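Local coordinates for carbon monoxide dehydrogenase (Thermococcus sp. AM4, PDB 6T7J), which catalyses the oxidation of carbon monoxide to carbon dioxide with ferredoxin-type electron acceptors, the electrons probably leaving through its iron-sulfur clusters, at residues Y460-L465 / A552-S557; D166-M171 / G187-A192; K291-K296 / I391-Y396. All coordinates share one frame; numbering follows the deposited sequence.

Interaction 1. Residues Y460-L465 / A552-S557; sequences YSHVTL and APEWMS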
ATOM      1  N   TYR A 460     -31.339   0.073   4.933  1.00 52.43           N
ATOM      2  CA  TYR A 460     -32.254  -0.636   5.824  1.00 50.96           C
ATOM      3  C   TYR A 460     -31.583  -0.996   7.142  1.00 48.18           C
ATOM      4  O   TYR A 460     -32.175  -0.815   8.213  1.00 49.77           O
ATOM      5  CB  TYR A 460     -32.802  -1.894   5.150  1.00 50.40           C
ATOM      6  CG  TYR A 460     -33.767  -2.660   6.031  1.00 49.22           C
ATOM      7  CD1 TYR A 460     -35.074  -2.224   6.203  1.00 51.55           C
ATOM      8  CD2 TYR A 460     -33.365  -3.806   6.706  1.00 51.82           C
ATOM      9  CE1 TYR A 460     -35.958  -2.913   7.015  1.00 52.22           C
ATOM     10  CE2 TYR A 460     -34.243  -4.502   7.519  1.00 52.56           C
ATOM     11  CZ  TYR A 460     -35.537  -4.050   7.669  1.00 47.52           C
ATOM     12  OH  TYR A 460     -36.413  -4.737   8.476  1.00 59.63           O
ATOM     13  N   SER A 461     -30.354  -1.512   7.091  1.00 47.15           N
ATOM     14  CA  SER A 461     -29.697  -1.924   8.327  1.00 50.77           C
ATOM     15  C   SER A 461     -29.329  -0.718   9.185  1.00 53.20           C
ATOM     16  O   SER A 461     -29.491  -0.759  10.410  1.00 56.13           O
ATOM     17  CB  SER A 461     -28.470  -2.779   8.016  1.00 45.44           C
ATOM     18  OG  SER A 461     -28.854  -4.097   7.659  1.00 47.88           O
ATOM     19  N   HIS A 462     -28.857   0.367   8.565  1.00 44.03           N
ATOM     20  CA  HIS A 462     -28.589   1.598   9.303  1.00 57.06           C
ATOM     21  C   HIS A 462     -29.783   1.990  10.170  1.00 60.22           C
ATOM     22  O   HIS A 462     -29.690   2.062  11.406  1.00 60.00           O
ATOM     23  CB  HIS A 462     -28.253   2.732   8.328  1.00 48.76           C
ATOM     24  CG  HIS A 462     -26.915   2.602   7.667  1.00 50.40           C
ATOM     25  ND1 HIS A 462     -25.759   2.327   8.365  1.00 53.65           N
ATOM     26  CD2 HIS A 462     -26.550   2.724   6.368  1.00 47.94           C
ATOM     27  CE1 HIS A 462     -24.740   2.280   7.525  1.00 48.60           C
ATOM     28  NE2 HIS A 462     -25.194   2.516   6.307  1.00 48.02           N
ATOM     29  N   VAL A 463     -30.931   2.216   9.526  1.00 54.29           N
ATOM     30  CA  VAL A 463     -32.090   2.748  10.233  1.00 55.95           C
ATOM     31  C   VAL A 463     -32.669   1.712  11.188  1.00 51.01           C
ATOM     32  O   VAL A 463     -33.088   2.049  12.300  1.00 52.01           O
ATOM     33  CB  VAL A 463     -33.145   3.256   9.234  1.00 57.12           C
ATOM     34  CG1 VAL A 463     -33.558   2.160   8.269  1.00 59.25           C
ATOM     35  CG2 VAL A 463     -34.348   3.763   9.979  1.00 59.05           C
ATOM     36  N   THR A 464     -32.704   0.439  10.781  1.00 56.38           N
ATOM     37  CA  THR A 464     -33.291  -0.580  11.648  1.00 54.55           C
ATOM     38  C   THR A 464     -32.461  -0.768  12.913  1.00 56.42           C
ATOM     39  O   THR A 464     -33.016  -0.868  14.015  1.00 59.50           O
ATOM     40  CB  THR A 464     -33.444  -1.900  10.890  1.00 55.03           C
ATOM     41  OG1 THR A 464     -34.460  -1.761   9.888  1.00 53.78           O
ATOM     42  CG2 THR A 464     -33.847  -3.019  11.837  1.00 53.75           C
ATOM     43  N   LEU A 465     -31.131  -0.800  12.783  1.00 53.21           N
ATOM     44  CA  LEU A 465     -30.279  -0.898  13.961  1.00 57.31           C
ATOM     45  C   LEU A 465     -30.436   0.323  14.855  1.00 55.22           C
ATOM     46  O   LEU A 465     -30.553   0.190  16.081  1.00 55.34           O
ATOM     47  CB  LEU A 465     -28.820  -1.070  13.537  1.00 57.35           C
ATOM     48  CG  LEU A 465     -27.830  -1.268  14.685  1.00 57.93           C
ATOM     49  CD1 LEU A 465     -28.104  -2.577  15.391  1.00 52.25           C
ATOM     50  CD2 LEU A 465     -26.406  -1.228  14.177  1.00 57.51           C
ATOM     51  N   ALA A 552     -20.789  -1.013  11.756  1.00 44.98           N
ATOM     52  CA  ALA A 552     -20.776  -0.636  10.342  1.00 44.56           C
ATOM     53  C   ALA A 552     -21.746  -1.564   9.620  1.00 48.09           C
ATOM     54  O   ALA A 552     -21.351  -2.633   9.128  1.00 41.51           O
ATOM     55  CB  ALA A 552     -19.370  -0.727   9.754  1.00 37.48           C
ATOM     56  N   PRO A 553     -23.026  -1.195   9.531  1.00 50.01           N
ATOM     57  CA  PRO A 553     -24.029  -2.161   9.053  1.00 48.69           C
ATOM     58  C   PRO A 553     -23.943  -2.469   7.568  1.00 43.89           C
ATOM     59  O   PRO A 553     -24.330  -3.570   7.160  1.00 50.30           O
ATOM     60  CB  PRO A 553     -25.365  -1.487   9.404  1.00 46.76           C
ATOM     61  CG  PRO A 553     -25.024  -0.374  10.346  1.00 49.17           C
ATOM     62  CD  PRO A 553     -23.640   0.059   9.990  1.00 44.26           C
ATOM     63  N   GLU A 554     -23.474  -1.536   6.739  1.00 43.01           N
ATOM     64  CA  GLU A 554     -23.532  -1.700   5.288  1.00 42.83           C
ATOM     65  C   GLU A 554     -22.224  -1.261   4.640  1.00 47.18           C
ATOM     66  O   GLU A 554     -22.215  -0.692   3.542  1.00 39.08           O
ATOM     67  CB  GLU A 554     -24.710  -0.924   4.695  1.00 36.73           C
ATOM     68  CG  GLU A 554     -26.047  -1.196   5.375  1.00 45.35           C
ATOM     69  CD  GLU A 554     -27.136  -0.232   4.950  1.00 48.04           C
ATOM     70  OE1 GLU A 554     -27.020   0.362   3.858  1.00 51.70           O
ATOM     71  OE2 GLU A 554     -28.113  -0.070   5.709  1.00 49.12           O
ATOM     72  N   TRP A 555     -21.101  -1.538   5.298  1.00 44.76           N
ATOM     73  CA  TRP A 555     -19.811  -1.038   4.843  1.00 46.29           C
ATOM     74  C   TRP A 555     -19.408  -1.667   3.509  1.00 43.22           C
ATOM     75  O   TRP A 555     -19.852  -2.758   3.141  1.00 46.20           O
ATOM     76  CB  TRP A 555     -18.733  -1.312   5.891  1.00 40.51           C
ATOM     77  CG  TRP A 555     -18.350  -2.756   5.994  1.00 43.36           C
ATOM     78  CD1 TRP A 555     -18.920  -3.701   6.795  1.00 42.76           C
ATOM     79  CD2 TRP A 555     -17.305  -3.422   5.268  1.00 47.87           C
ATOM     80  NE1 TRP A 555     -18.299  -4.914   6.612  1.00 44.91           N
ATOM     81  CE2 TRP A 555     -17.306  -4.769   5.681  1.00 44.81           C
ATOM     82  CE3 TRP A 555     -16.370  -3.009   4.313  1.00 39.99           C
ATOM     83  CZ2 TRP A 555     -16.408  -5.706   5.171  1.00 42.18           C
ATOM     84  CZ3 TRP A 555     -15.483  -3.939   3.807  1.00 43.82           C
ATOM     85  CH2 TRP A 555     -15.508  -5.272   4.236  1.00 41.33           C
ATOM     86  N   MET A 556     -18.551  -0.949   2.778  1.00 44.99           N
ATOM     87  CA  MET A 556     -17.953  -1.473   1.551  1.00 45.98           C
ATOM     88  C   MET A 556     -16.511  -1.042   1.321  1.00 47.43           C
ATOM     89  O   MET A 556     -15.792  -1.748   0.605  1.00 50.80           O
ATOM     90  CB  MET A 556     -18.784  -1.072   0.323  1.00 44.54           C
ATOM     91  CG  MET A 556     -18.768   0.419  -0.000  1.00 52.37           C
ATOM     92  SD  MET A 556     -17.399   0.955  -1.055  1.00 57.26           S
ATOM     93  CE  MET A 556     -17.455   2.729  -0.799  1.00 49.18           C
ATOM     94  N   SER A 557     -16.054   0.071   1.888  1.00 40.54           N
ATOM     95  CA  SER A 557     -14.760   0.641   1.550  1.00 42.10           C
ATOM     96  C   SER A 557     -13.652   0.087   2.442  1.00 40.21           C
ATOM     97  O   SER A 557     -13.893  -0.417   3.541  1.00 47.63           O
ATOM     98  CB  SER A 557     -14.801   2.165   1.668  1.00 45.68           C
ATOM     99  OG  SER A 557     -14.730   2.570   3.025  1.00 45.63           O
TER

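Interaction 2. Residues D166-M171 / G187-A192; sequences DEPLRM and GVLPRA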
ATOM      1  N   ASP A 166      11.266   5.434  16.325  1.00 64.43           N
ATOM      2  CA  ASP A 166      10.286   4.471  16.803  1.00 61.68           C
ATOM      3  C   ASP A 166       9.464   5.017  17.963  1.00 61.90           C
ATOM      4  O   ASP A 166       8.764   4.248  18.630  1.00 61.99           O
ATOM      5  CB  ASP A 166      10.975   3.164  17.203  1.00 63.35           C
ATOM      6  CG  ASP A 166      11.000   2.153  16.070  1.00 71.64           C
ATOM      7  OD1 ASP A 166      11.290   2.552  14.921  1.00 71.20           O
ATOM      8  OD2 ASP A 166      10.724   0.960  16.325  1.00 74.26           O
ATOM      9  N   GLU A 167       9.545   6.319  18.218  1.00 61.30           N
ATOM     10  CA  GLU A 167       8.686   6.950  19.202  1.00 59.31           C
ATOM     11  C   GLU A 167       7.243   6.950  18.704  1.00 56.60           C
ATOM     12  O   GLU A 167       6.997   6.997  17.496  1.00 59.75           O
ATOM     13  CB  GLU A 167       9.146   8.382  19.472  1.00 58.00           C
ATOM     14  CG  GLU A 167      10.311   8.490  20.446  1.00 64.02           C
ATOM     15  CD  GLU A 167      11.661   8.486  19.751  1.00 66.73           C
ATOM     16  OE1 GLU A 167      12.515   9.329  20.100  1.00 65.80           O
ATOM     17  OE2 GLU A 167      11.869   7.637  18.859  1.00 71.13           O
ATOM     18  N   PRO A 168       6.272   6.890  19.611  1.00 59.57           N
ATOM     19  CA  PRO A 168       4.868   6.854  19.187  1.00 49.78           C
ATOM     20  C   PRO A 168       4.427   8.175  18.578  1.00 47.64           C
ATOM     21  O   PRO A 168       5.036   9.227  18.785  1.00 54.18           O
ATOM     22  CB  PRO A 168       4.106   6.564  20.486  1.00 48.10           C
ATOM     23  CG  PRO A 168       5.140   6.062  21.449  1.00 48.12           C
ATOM     24  CD  PRO A 168       6.408   6.748  21.069  1.00 56.20           C
ATOM     25  N   LEU A 169       3.342   8.099  17.810  1.00 49.57           N
ATOM     26  CA  LEU A 169       2.767   9.284  17.187  1.00 48.26           C
ATOM     27  C   LEU A 169       2.412  10.325  18.242  1.00 52.26           C
ATOM     28  O   LEU A 169       1.906   9.995  19.318  1.00 51.72           O
ATOM     29  CB  LEU A 169       1.521   8.904  16.387  1.00 49.34           C
ATOM     30  CG  LEU A 169       1.746   8.301  15.002  1.00 51.21           C
ATOM     31  CD1 LEU A 169       0.462   7.693  14.481  1.00 45.52           C
ATOM     32  CD2 LEU A 169       2.262   9.362  14.041  1.00 47.66           C
ATOM     33  N   ARG A 170       2.683  11.593  17.925  1.00 48.77           N
ATOM     34  CA  ARG A 170       2.426  12.665  18.881  1.00 48.65           C
ATOM     35  C   ARG A 170       0.943  12.766  19.221  1.00 47.97           C
ATOM     36  O   ARG A 170       0.580  12.950  20.389  1.00 50.50           O
ATOM     37  CB  ARG A 170       2.939  13.995  18.331  1.00 44.82           C
ATOM     38  CG  ARG A 170       4.418  13.989  17.988  1.00 56.85           C
ATOM     39  CD  ARG A 170       5.278  14.074  19.237  1.00 57.96           C
ATOM     40  NE  ARG A 170       4.974  15.265  20.023  1.00 62.10           N
ATOM     41  CZ  ARG A 170       5.631  16.415  19.921  1.00 56.52           C
ATOM     42  NH1 ARG A 170       5.283  17.447  20.677  1.00 55.30           N
ATOM     43  NH2 ARG A 170       6.635  16.535  19.063  1.00 55.02           N
ATOM     44  N   MET A 171       0.070  12.630  18.218  1.00 46.79           N
ATOM     45  CA  MET A 171      -1.363  12.788  18.445  1.00 48.75           C
ATOM     46  C   MET A 171      -1.913  11.777  19.446  1.00 52.84           C
ATOM     47  O   MET A 171      -3.011  11.985  19.980  1.00 51.54           O
ATOM     48  CB  MET A 171      -2.121  12.680  17.121  1.00 46.03           C
ATOM     49  CG  MET A 171      -1.906  13.859  16.185  1.00 52.05           C
ATOM     50  SD  MET A 171      -2.631  15.389  16.802  1.00 48.36           S
ATOM     51  CE  MET A 171      -4.331  15.182  16.288  1.00 46.39           C
ATOM     52  N   GLY A 187       2.331  -3.937  21.791  1.00 50.75           N
ATOM     53  CA  GLY A 187       3.345  -3.550  20.829  1.00 48.44           C
ATOM     54  C   GLY A 187       2.795  -3.025  19.522  1.00 50.70           C
ATOM     55  O   GLY A 187       3.407  -3.240  18.471  1.00 51.48           O
ATOM     56  N   VAL A 188       1.658  -2.334  19.559  1.00 46.42           N
ATOM     57  CA  VAL A 188       0.993  -1.850  18.357  1.00 44.97           C
ATOM     58  C   VAL A 188       0.961  -0.322  18.305  1.00 48.42           C
ATOM     59  O   VAL A 188       0.183   0.257  17.552  1.00 46.24           O
ATOM     60  CB  VAL A 188      -0.427  -2.436  18.237  1.00 45.97           C
ATOM     61  CG1 VAL A 188      -0.377  -3.958  18.204  1.00 45.05           C
ATOM     62  CG2 VAL A 188      -1.301  -1.950  19.385  1.00 45.87           C
ATOM     63  N   LEU A 189       1.793   0.339  19.102  1.00 44.10           N
ATOM     64  CA  LEU A 189       1.833   1.794  19.099  1.00 43.41           C
ATOM     65  C   LEU A 189       2.319   2.293  17.743  1.00 45.35           C
ATOM     66  O   LEU A 189       3.423   1.920  17.313  1.00 42.82           O
ATOM     67  CB  LEU A 189       2.741   2.314  20.211  1.00 42.64           C
ATOM     68  CG  LEU A 189       2.155   2.306  21.625  1.00 48.77           C
ATOM     69  CD1 LEU A 189       3.219   2.648  22.655  1.00 43.55           C
ATOM     70  CD2 LEU A 189       0.980   3.263  21.728  1.00 48.37           C
ATOM     71  N   PRO A 190       1.543   3.110  17.036  1.00 43.23           N
ATOM     72  CA  PRO A 190       1.985   3.601  15.729  1.00 40.82           C
ATOM     73  C   PRO A 190       3.053   4.674  15.863  1.00 43.15           C
ATOM     74  O   PRO A 190       3.046   5.481  16.796  1.00 47.97           O
ATOM     75  CB  PRO A 190       0.703   4.166  15.112  1.00 41.77           C
ATOM     76  CG  PRO A 190      -0.123   4.570  16.285  1.00 45.12           C
ATOM     77  CD  PRO A 190       0.198   3.597  17.392  1.00 45.87           C
ATOM     78  N   ARG A 191       3.977   4.682  14.903  1.00 45.97           N
ATOM     79  CA  ARG A 191       5.137   5.564  14.927  1.00 43.10           C
ATOM     80  C   ARG A 191       5.048   6.696  13.914  1.00 45.21           C
ATOM     81  O   ARG A 191       5.211   7.865  14.276  1.00 51.52           O
ATOM     82  CB  ARG A 191       6.410   4.740  14.690  1.00 46.33           C
ATOM     83  CG  ARG A 191       6.553   3.558  15.641  1.00 45.75           C
ATOM     84  CD  ARG A 191       7.331   2.418  15.008  1.00 47.17           C
ATOM     85  NE  ARG A 191       6.607   1.817  13.892  1.00 45.32           N
ATOM     86  CZ  ARG A 191       7.022   0.750  13.219  1.00 46.06           C
ATOM     87  NH1 ARG A 191       6.297   0.275  12.215  1.00 47.51           N
ATOM     88  NH2 ARG A 191       8.163   0.157  13.544  1.00 48.70           N
ATOM     89  N   ALA A 192       4.804   6.378  12.645  1.00 46.43           N
ATOM     90  CA  ALA A 192       4.573   7.382  11.615  1.00 45.07           C
ATOM     91  C   ALA A 192       3.621   6.784  10.590  1.00 42.76           C
ATOM     92  O   ALA A 192       3.805   5.637  10.172  1.00 46.40           O
ATOM     93  CB  ALA A 192       5.882   7.822  10.952  1.00 47.64           C
TER

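Interaction 3. Residues K291-K296 / I391-Y396; sequences KKYGAK and IAIENY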
ATOM      1  N   LYS A 291     -30.109  34.191 -11.857  1.00 64.42           N
ATOM      2  CA  LYS A 291     -31.304  34.877 -12.318  1.00 62.91           C
ATOM      3  C   LYS A 291     -31.128  35.362 -13.765  1.00 62.80           C
ATOM      4  O   LYS A 291     -32.023  35.199 -14.588  1.00 62.55           O
ATOM      5  CB  LYS A 291     -31.671  36.023 -11.379  1.00 66.86           C
ATOM      6  CG  LYS A 291     -31.913  35.560  -9.945  1.00 69.03           C
ATOM      7  CD  LYS A 291     -32.877  36.463  -9.211  1.00 71.20           C
ATOM      8  CE  LYS A 291     -32.167  37.629  -8.578  1.00 73.32           C
ATOM      9  NZ  LYS A 291     -32.884  38.889  -8.916  1.00 75.99           N
ATOM     10  N   LYS A 292     -29.948  35.906 -14.077  1.00 65.30           N
ATOM     11  CA  LYS A 292     -29.675  36.291 -15.465  1.00 69.57           C
ATOM     12  C   LYS A 292     -29.790  35.103 -16.407  1.00 69.31           C
ATOM     13  O   LYS A 292     -30.173  35.274 -17.572  1.00 69.82           O
ATOM     14  CB  LYS A 292     -28.284  36.919 -15.580  1.00 60.96           C
ATOM     15  CG  LYS A 292     -28.248  38.409 -15.291  1.00 66.96           C
ATOM     16  CD  LYS A 292     -26.819  38.923 -15.238  1.00 72.31           C
ATOM     17  CE  LYS A 292     -26.732  40.229 -14.464  1.00 69.16           C
ATOM     18  NZ  LYS A 292     -27.295  40.097 -13.090  1.00 62.25           N
ATOM     19  N   TYR A 293     -29.477  33.899 -15.937  1.00 66.30           N
ATOM     20  CA  TYR A 293     -29.577  32.715 -16.783  1.00 65.82           C
ATOM     21  C   TYR A 293     -30.944  32.037 -16.717  1.00 66.28           C
ATOM     22  O   TYR A 293     -31.106  30.946 -17.274  1.00 70.19           O
ATOM     23  CB  TYR A 293     -28.471  31.718 -16.432  1.00 63.97           C
ATOM     24  CG  TYR A 293     -27.233  31.934 -17.265  1.00 57.94           C
ATOM     25  CD1 TYR A 293     -27.118  31.373 -18.530  1.00 61.54           C
ATOM     26  CD2 TYR A 293     -26.195  32.728 -16.803  1.00 60.01           C
ATOM     27  CE1 TYR A 293     -25.994  31.583 -19.304  1.00 61.52           C
ATOM     28  CE2 TYR A 293     -25.067  32.944 -17.569  1.00 58.08           C
ATOM     29  CZ  TYR A 293     -24.973  32.371 -18.818  1.00 63.48           C
ATOM     30  OH  TYR A 293     -23.849  32.585 -19.583  1.00 66.33           O
ATOM     31  N   GLY A 294     -31.922  32.652 -16.064  1.00 66.67           N
ATOM     32  CA  GLY A 294     -33.281  32.152 -16.075  1.00 57.42           C
ATOM     33  C   GLY A 294     -33.694  31.291 -14.902  1.00 56.69           C
ATOM     34  O   GLY A 294     -34.709  30.593 -15.006  1.00 61.21           O
ATOM     35  N   ALA A 295     -32.954  31.314 -13.798  1.00 61.12           N
ATOM     36  CA  ALA A 295     -33.288  30.534 -12.617  1.00 61.70           C
ATOM     37  C   ALA A 295     -33.609  31.461 -11.452  1.00 60.92           C
ATOM     38  O   ALA A 295     -33.295  32.653 -11.473  1.00 56.85           O
ATOM     39  CB  ALA A 295     -32.143  29.586 -12.229  1.00 58.42           C
ATOM     40  N   LYS A 296     -34.248  30.897 -10.426  1.00 55.93           N
ATOM     41  CA  LYS A 296     -34.534  31.667  -9.222  1.00 56.25           C
ATOM     42  C   LYS A 296     -33.288  31.903  -8.381  1.00 60.47           C
ATOM     43  O   LYS A 296     -33.246  32.872  -7.614  1.00 61.20           O
ATOM     44  CB  LYS A 296     -35.602  30.957  -8.387  1.00 59.65           C
ATOM     45  CG  LYS A 296     -36.935  30.798  -9.099  1.00 60.72           C
ATOM     46  CD  LYS A 296     -38.055  30.468  -8.125  1.00 59.83           C
ATOM     47  CE  LYS A 296     -39.385  30.327  -8.851  1.00 68.17           C
ATOM     48  NZ  LYS A 296     -40.539  30.299  -7.912  1.00 79.86           N
ATOM     49  N   ILE A 391     -19.817  27.800 -14.399  1.00 53.01           N
ATOM     50  CA  ILE A 391     -20.042  26.750 -15.389  1.00 57.99           C
ATOM     51  C   ILE A 391     -21.360  26.034 -15.115  1.00 54.73           C
ATOM     52  O   ILE A 391     -22.141  25.756 -16.037  1.00 53.00           O
ATOM     53  CB  ILE A 391     -18.851  25.776 -15.415  1.00 57.88           C
ATOM     54  CG1 ILE A 391     -17.607  26.497 -15.940  1.00 56.33           C
ATOM     55  CG2 ILE A 391     -19.167  24.565 -16.277  1.00 57.78           C
ATOM     56  CD1 ILE A 391     -16.344  25.696 -15.834  1.00 52.04           C
ATOM     57  N   ALA A 392     -21.645  25.752 -13.842  1.00 55.98           N
ATOM     58  CA  ALA A 392     -22.922  25.121 -13.502  1.00 58.82           C
ATOM     59  C   ALA A 392     -24.106  26.012 -13.888  1.00 59.10           C
ATOM     60  O   ALA A 392     -25.082  25.554 -14.507  1.00 59.93           O
ATOM     61  CB  ALA A 392     -22.959  24.791 -12.010  1.00 49.37           C
ATOM     62  N   ILE A 393     -24.032  27.296 -13.529  1.00 58.69           N
ATOM     63  CA  ILE A 393     -25.123  28.225 -13.812  1.00 59.38           C
ATOM     64  C   ILE A 393     -25.336  28.361 -15.315  1.00 57.60           C
ATOM     65  O   ILE A 393     -26.473  28.475 -15.790  1.00 55.79           O
ATOM     66  CB  ILE A 393     -24.840  29.585 -13.152  1.00 57.71           C
ATOM     67  CG1 ILE A 393     -25.000  29.479 -11.636  1.00 58.73           C
ATOM     68  CG2 ILE A 393     -25.745  30.664 -13.721  1.00 58.29           C
ATOM     69  CD1 ILE A 393     -24.441  30.656 -10.893  1.00 51.65           C
ATOM     70  N   GLU A 394     -24.249  28.341 -16.085  1.00 60.47           N
ATOM     71  CA  GLU A 394     -24.364  28.454 -17.533  1.00 59.29           C
ATOM     72  C   GLU A 394     -24.885  27.167 -18.154  1.00 61.84           C
ATOM     73  O   GLU A 394     -25.466  27.200 -19.245  1.00 57.68           O
ATOM     74  CB  GLU A 394     -23.012  28.833 -18.134  1.00 58.58           C
ATOM     75  CG  GLU A 394     -22.560  30.238 -17.777  1.00 56.44           C
ATOM     76  CD  GLU A 394     -21.054  30.368 -17.695  1.00 57.01           C
ATOM     77  OE1 GLU A 394     -20.574  31.456 -17.312  1.00 60.25           O
ATOM     78  OE2 GLU A 394     -20.352  29.384 -18.010  1.00 52.64           O
ATOM     79  N   ASN A 395     -24.683  26.027 -17.489  1.00 58.43           N
ATOM     80  CA  ASN A 395     -25.284  24.788 -17.965  1.00 59.07           C
ATOM     81  C   ASN A 395     -26.763  24.680 -17.617  1.00 55.60           C
ATOM     82  O   ASN A 395     -27.465  23.860 -18.220  1.00 53.49           O
ATOM     83  CB  ASN A 395     -24.541  23.577 -17.398  1.00 56.36           C
ATOM     84  CG  ASN A 395     -24.876  22.295 -18.136  1.00 59.38           C
ATOM     85  OD1 ASN A 395     -25.132  22.308 -19.342  1.00 59.50           O
ATOM     86  ND2 ASN A 395     -24.880  21.181 -17.415  1.00 59.34           N
ATOM     87  N   TYR A 396     -27.237  25.464 -16.648  1.00 58.16           N
ATOM     88  CA  TYR A 396     -28.658  25.431 -16.286  1.00 59.90           C
ATOM     89  C   TYR A 396     -29.633  25.458 -17.466  1.00 61.34           C
ATOM     90  O   TYR A 396     -30.607  24.688 -17.430  1.00 55.66           O
ATOM     91  CB  TYR A 396     -28.986  26.581 -15.322  1.00 58.22           C
ATOM     92  CG  TYR A 396     -30.446  26.637 -14.915  1.00 56.78           C
ATOM     93  CD1 TYR A 396     -30.955  25.765 -13.959  1.00 59.60           C
ATOM     94  CD2 TYR A 396     -31.315  27.563 -15.484  1.00 58.91           C
ATOM     95  CE1 TYR A 396     -32.287  25.812 -13.581  1.00 59.27           C
ATOM     96  CE2 TYR A 396     -32.651  27.616 -15.112  1.00 53.56           C
ATOM     97  CZ  TYR A 396     -33.129  26.739 -14.159  1.00 58.70           C
ATOM     98  OH  TYR A 396     -34.452  26.786 -13.783  1.00 56.69           O
TER

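Interaction 1. Residues Y460-L465 / A552-S557
The carboxylate of Glu554 reaches the first turn of helix 460-471, where its OE2 accepts a hydrogen bond from the backbone N of His462 at 3.0 Å. The bond is nearly straight, 168° at the hydrogen, and meets the anti side of the oxygen somewhat out of the carboxylate plane. Glu554 gets there because its CG is turned anti to its carbonyl carbon (chi1 -51°) and the chain runs extended beyond it. Its other oxygen, OE1, takes a hydrogen bond from Asn459 N, so both oxygens are used at the start of the helix. On the way the glutamate passes over the His462 ring: CG lies above one face, 4.1 Å from the ring centroid, and the carboxylate stacks with the ring, their planes 30° apart. The contact belongs to a parallel alpha/beta domain, where the loop leaving strand 548-552 packs against the helix that precedes strand 474-478. This loop continues into Met556 and Ser557, which touch the broken Fe4S4 cluster; the His462 side chain is about 7 Å from that cluster, and its NE2 is hydrogen-bonded to Cys451 O. The Pro553 and His462 side chains cross at about a right angle, Pro553 CG 3.4 Å from His462 ND1, while Pro553 CB rests on Ser461 CB at 3.6 Å. Farther along the helix, Leu465 CD2 meets Pro553 CG at 4.2 Å.

Interaction 2. Residues D166-M171 / G187-A192
Leu169 sits crosswise on Pro190, the two side chains at about a right angle, with Leu169 CD1 3.6 Å from Pro190 CB and almost as near to CG of the same ring. The other branch of the leucine turns toward the backbone, bringing Leu169 CD2 to 3.3 Å from Arg191 O. With CG anti to the carbonyl carbon (chi1 -80°), the leucine straddles the chain at Pro190 and Arg191, one methyl on the proline ring and one at the carbonyl. The backbones are joined at the same place by a hydrogen bond from Leu169 N to Pro190 O, 2.8 Å long and bent to 146° at the hydrogen. The same oxygen is approached by Pro168 CA in a CA-H...O contact, and a second such contact runs the other way, from Arg191 CA to Glu167 O at 3.5 Å. Two loops meet here, on either side of helix 177-186 in sequence: one leads toward it, the other leaves it through a Schellman motif with Gly187 as the C-prime residue and ends at Ala192, the N-cap position of helix 193-203. Outward from the leucine, Pro168 CG and Leu189 CD1 approach obliquely at 4.1 Å. Asp166 and Arg191 lie side by side, pointing the same way, their carboxylate and guanidinium planes 76° apart. Asp166 OD2 stands at the guanidinium edge, but its 3.9 Å to Arg191 NH2 makes a long salt bridge; the aliphatic part of the arginine packs alongside as well, Asp166 CG 3.8 Å from Arg191 CD. Both charges have further partners on helix 193-203: Asp166 pairs with Arg195, and Arg191 through NE and NH1 with Glu196 and Glu199.

Interaction 3. Residues K291-K296 / I391-Y396
Tyr293, the first residue to leave helical geometry after helix 284-292, lays its ring against the C-terminal end of helix 381-395. Glu394 CA lies over one face, 4.1 Å from the ring centroid, a CH-pi contact offset toward the rim. A chi1 of -68°, with CG anti to the carbonyl carbon, puts Glu394 CG 3.2 Å from Tyr293 OH, and the bend at chi2 then turns the carboxylate, whose plane stands 51° from that of the ring. Nearer the ring's root, Ile393 CG2 comes to 3.7 Å from Tyr293 CD2. Replacing Tyr293 by an alanine would probably remove the ring that lies against Ile393 CG2 and Glu394 CA and CG, opening a gap between the two helix ends. Gly294 follows with positive phi as the C-prime residue of a Schellman motif that turns the chain out of the helix, and its O approaches Tyr396 CE2 at 3.6 Å. The next residue, Ala295, leads into strand 297-303 and points its CB over a face of the Tyr396 ring, 3.7 Å from the centroid. Tyr396 CG stands anti to its backbone N (chi1 179°), which sends the ring across to meet this methyl; both residues also touch Val262 of the neighbouring strand 261-268. The contact thus joins two helix ends of a parallel alpha/beta domain through CH-pi and apolar packing, so its hold depends on the fit of two tyrosine rings against aliphatic groups.

How the interactions relate
Along the chain the contacts come in series: interaction 2 closes first, then interaction 3, then interaction 1. Interaction 2 lies in the helical part of the protein, among helices 146-162, 177-186, 193-203 and 212-242. Interactions 3 and 1 lie beside two different six-stranded parallel sheets with the same strand order, a repeated alpha/beta plan. Their centres are about 38 Å apart, and interactions 2 and 3, with centres about 51 Å apart, lie on opposite sides of the chain's centre. Interaction 1 is the deepest and the one beside the broken Fe4S4 cluster, at the second subunit; interaction 2 joins two loops round helix 177-186, and interaction 3 two helix ends.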